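Local coordinates for ABC transporter, substrate binding protein (Mannopine) (Agrobacterium fabrum, PDB 5L9S), which serves as the periplasmic substrate-binding protein of an ABC transporter, probably capturing the opine mannopine for uptake into the cell, at residues Q194-Q197 with A198-D202; P245-E248 with N249-L253. One frame throughout, in Å; residues are numbered along the deposited sequence.

Two local contacts show how helix ends are secured: one finishes a helix and the other begins a different one, each stitched mainly by bonds four residues apart. Following the chain from the N terminus, contact 1 comes first, in the last turns of helix 192-200, whose side chains reach strand 185-189 and helix 211-219. After strand 206-210, helix 211-219 and the long strand 224-240, contact 2 forms the first turn of helix 247-258, laid against strands 4-9 and 224-240 and helix 12-30. Each lies within one continuous stretch, so neither closes a long loop; they stand in series, neither nested nor crossed. Their centres are 44 Å apart, consistent with placement in different lobes.

Contact 1 of 2, residues Q194-Q197 with A198-D202; sequences QSVQ and AFRND
The C-terminal end of helix 192-200, finished by a Schellman motif, brings V196 and Q197 of one turn against R200 of the next. Backbone bonds hold the turns in step: A198 N donates to Q194 O at 2.8 Å, R200 N to V196 O at 3.0 Å, and N201 N to Q197 O at 2.9 Å. Between them, F199 N to S195 O is a weak link, and S195 O is also reached by the hydroxyl of Y204. D202 then leaves the helix with a positive phi of 63°, while its N returns to F199 O. Among the side chains, V196 and R200 run alongside each other in the same direction. The methyl CG1 of V196, set beside its own carbonyl carbon, sits over the centre of the R200 guanidinium, 3.3 Å above that plane. The arginine can present its flat end there because it stays extended from CG to NE. Its NH1 makes a salt bridge with E220, which would restrict rotation of the group, and L217 of helix 211-219 and Y222 also touch the side chain. A198 and F199 are themselves buried, A198 against V187 of strand 185-189 and F199 against L217 and Y222. Q197, bent at chi2 (-67°), comes to the guanidinium edge instead: its amide is turned 76° from that group, and OE1 lies near the guanidinium plane, 3.4 Å from R200 NH2.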
# COMPACT_ATOMS: atom_id res chain seq x y z
N GLN A 194 -11.15 -0.78 -14.58
CA GLN A 194 -11.99 0.36 -14.99
C GLN A 194 -11.15 1.61 -15.26
O GLN A 194 -11.38 2.28 -16.28
CB GLN A 194 -13.09 0.65 -13.97
CG GLN A 194 -14.08 -0.50 -13.82
CD GLN A 194 -15.26 -0.14 -12.98
OE1 GLN A 194 -16.38 -0.00 -13.47
NE2 GLN A 194 -15.06 -0.02 -11.69
N SER A 195 -10.17 1.92 -14.37
CA SER A 195 -9.27 3.07 -14.50
C SER A 195 -8.30 2.90 -15.68
O SER A 195 -7.86 3.88 -16.27
CB SER A 195 -8.51 3.29 -13.20
OG SER A 195 -7.75 2.15 -12.84
N VAL A 196 -8.00 1.65 -16.03
CA VAL A 196 -7.14 1.25 -17.14
C VAL A 196 -7.96 1.33 -18.44
O VAL A 196 -7.47 1.91 -19.42
CB VAL A 196 -6.53 -0.15 -16.83
CG1 VAL A 196 -6.20 -0.93 -18.08
CG2 VAL A 196 -5.30 -0.02 -15.97
N GLN A 197 -9.22 0.81 -18.44
CA GLN A 197 -10.12 0.86 -19.61
C GLN A 197 -10.42 2.34 -19.94
O GLN A 197 -10.33 2.75 -21.10
CB GLN A 197 -11.45 0.13 -19.35
CG GLN A 197 -11.40 -1.36 -18.94
CD GLN A 197 -10.92 -2.38 -19.96
OE1 GLN A 197 -10.44 -3.47 -19.58
NE2 GLN A 197 -11.08 -2.11 -21.26
N ALA A 198 -10.79 3.12 -18.91
CA ALA A 198 -11.15 4.53 -19.03
C ALA A 198 -10.01 5.35 -19.63
O ALA A 198 -10.27 6.25 -20.43
CB ALA A 198 -11.54 5.08 -17.66
N PHE A 199 -8.75 5.03 -19.28
CA PHE A 199 -7.61 5.71 -19.85
C PHE A 199 -7.42 5.31 -21.32
O PHE A 199 -7.18 6.20 -22.15
CB PHE A 199 -6.34 5.47 -19.02
CG PHE A 199 -5.22 6.42 -19.40
CD1 PHE A 199 -4.34 6.11 -20.45
CD2 PHE A 199 -5.06 7.63 -18.73
CE1 PHE A 199 -3.33 6.99 -20.82
CE2 PHE A 199 -4.03 8.51 -19.10
CZ PHE A 199 -3.18 8.19 -20.14
N ARG A 200 -7.52 3.99 -21.65
CA ARG A 200 -7.41 3.45 -23.01
C ARG A 200 -8.42 4.11 -23.94
O ARG A 200 -8.08 4.41 -25.08
CB ARG A 200 -7.66 1.93 -23.03
CG ARG A 200 -6.59 1.10 -22.40
CD ARG A 200 -6.94 -0.34 -22.58
NE ARG A 200 -5.94 -1.17 -21.94
CZ ARG A 200 -6.22 -2.23 -21.20
NH1 ARG A 200 -5.24 -2.95 -20.68
NH2 ARG A 200 -7.48 -2.55 -20.93
N ASN A 201 -9.65 4.32 -23.45
CA ASN A 201 -10.76 4.91 -24.20
C ASN A 201 -10.73 6.44 -24.17
O ASN A 201 -11.53 7.08 -24.85
CB ASN A 201 -12.10 4.38 -23.67
CG ASN A 201 -12.28 2.90 -23.92
OD1 ASN A 201 -12.06 2.40 -25.02
ND2 ASN A 201 -12.65 2.17 -22.89
N ASP A 202 -9.78 7.02 -23.42
CA ASP A 202 -9.58 8.46 -23.24
C ASP A 202 -10.78 9.12 -22.55
O ASP A 202 -11.23 10.19 -22.97
CB ASP A 202 -9.17 9.15 -24.56
CG ASP A 202 -8.41 10.46 -24.37
OD1 ASP A 202 -7.59 10.55 -23.42
OD2 ASP A 202 -8.64 11.40 -25.17

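Contact 2 of 2, residues P245-E248 with N249-L253; sequences PNRE and NALKL
N246 and A250 pin the first turn of helix 247-258, a helix start in which N246 holds the N-cap position although its side chain makes no capping bond. The packed side begins with A250 N, which donates to N246 O at 2.9 Å. The CB of A250 rests 3.4 Å from that same oxygen, and beyond it the methyl meets V5 of strand 4-9, L240 of strand 224-240 and D60. N249 is also buried, with its CB lying 4.2 Å from N246 CB. D60 takes the backbone N of N246 through OD1, so the start of the helix is tied to the loop after which strand 61-65 begins. The other side is looser. There E248 O takes K252 N at 3.2 Å and a weaker bond from L251 N; the E248 and K252 side chains are exposed, though K252 still touches F26 of helix 12-30. R247 and L251 bridge the two environments. The arginine chain bends at chi3 (78°), which turns its guanidinium toward L251; L251 CD1 then covers one face near the rim, 3.6 Å from R247 NH2. L251 also touches L240. CD1, a methyl, accepts no hydrogen bond and offers apolar packing over the face, while R247 NH1 makes its salt bridge with E79: the leucine supplies contact, the acid the directional, charged hold.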
# COMPACT_ATOMS: atom_id res chain seq x y z
N PRO A 245 1.81 -21.61 16.60
CA PRO A 245 2.51 -22.84 17.03
C PRO A 245 4.04 -22.78 16.96
O PRO A 245 4.72 -23.20 17.89
CB PRO A 245 1.92 -23.93 16.12
CG PRO A 245 1.33 -23.22 14.98
CD PRO A 245 0.91 -21.86 15.46
N ASN A 246 4.57 -22.22 15.85
CA ASN A 246 5.99 -22.06 15.55
C ASN A 246 6.40 -20.57 15.63
O ASN A 246 7.01 -20.05 14.69
CB ASN A 246 6.31 -22.65 14.15
CG ASN A 246 5.58 -23.94 13.82
OD1 ASN A 246 4.43 -23.93 13.37
ND2 ASN A 246 6.25 -25.06 13.99
N ARG A 247 6.07 -19.92 16.76
CA ARG A 247 6.32 -18.50 17.07
C ARG A 247 7.76 -18.03 16.75
O ARG A 247 7.94 -17.04 16.03
CB ARG A 247 5.97 -18.20 18.55
CG ARG A 247 5.58 -16.74 18.83
CD ARG A 247 5.85 -16.31 20.26
NE ARG A 247 7.26 -16.02 20.50
CZ ARG A 247 7.75 -14.82 20.81
NH1 ARG A 247 6.94 -13.78 20.96
NH2 ARG A 247 9.06 -14.65 20.98
N GLU A 248 8.76 -18.76 17.27
CA GLU A 248 10.20 -18.51 17.12
C GLU A 248 10.64 -18.53 15.66
O GLU A 248 11.28 -17.58 15.19
CB GLU A 248 11.02 -19.50 17.98
CG GLU A 248 10.33 -20.81 18.38
CD GLU A 248 10.40 -21.23 19.84
OE1 GLU A 248 11.53 -21.35 20.37
OE2 GLU A 248 9.33 -21.50 20.43
N ASN A 249 10.25 -19.59 14.94
CA ASN A 249 10.54 -19.82 13.53
C ASN A 249 9.88 -18.77 12.66
O ASN A 249 10.45 -18.39 11.65
CB ASN A 249 10.06 -21.20 13.11
CG ASN A 249 10.93 -22.35 13.53
OD1 ASN A 249 12.14 -22.22 13.79
ND2 ASN A 249 10.34 -23.52 13.53
N ALA A 250 8.66 -18.34 13.04
CA ALA A 250 7.90 -17.32 12.32
C ALA A 250 8.61 -15.98 12.40
O ALA A 250 8.65 -15.26 11.40
CB ALA A 250 6.50 -17.22 12.89
N LEU A 251 9.22 -15.66 13.57
CA LEU A 251 9.98 -14.42 13.77
C LEU A 251 11.35 -14.42 13.04
O LEU A 251 11.87 -13.36 12.71
CB LEU A 251 10.15 -14.12 15.27
CG LEU A 251 8.87 -13.72 16.03
CD1 LEU A 251 9.14 -13.62 17.50
CD2 LEU A 251 8.29 -12.40 15.52
N LYS A 252 11.90 -15.62 12.79
CA LYS A 252 13.16 -15.82 12.05
C LYS A 252 12.89 -15.52 10.58
O LYS A 252 13.77 -15.00 9.88
CB LYS A 252 13.64 -17.28 12.19
CG LYS A 252 14.31 -17.62 13.51
CD LYS A 252 15.03 -18.96 13.36
CE LYS A 252 15.26 -19.68 14.66
NZ LYS A 252 15.63 -21.10 14.45
N LEU A 253 11.67 -15.88 10.10
CA LEU A 253 11.21 -15.65 8.74
C LEU A 253 11.00 -14.16 8.51
O LEU A 253 11.35 -13.66 7.43
CB LEU A 253 9.94 -16.48 8.43
CG LEU A 253 9.36 -16.36 7.02
CD1 LEU A 253 10.31 -16.85 5.96
CD2 LEU A 253 8.07 -17.09 6.91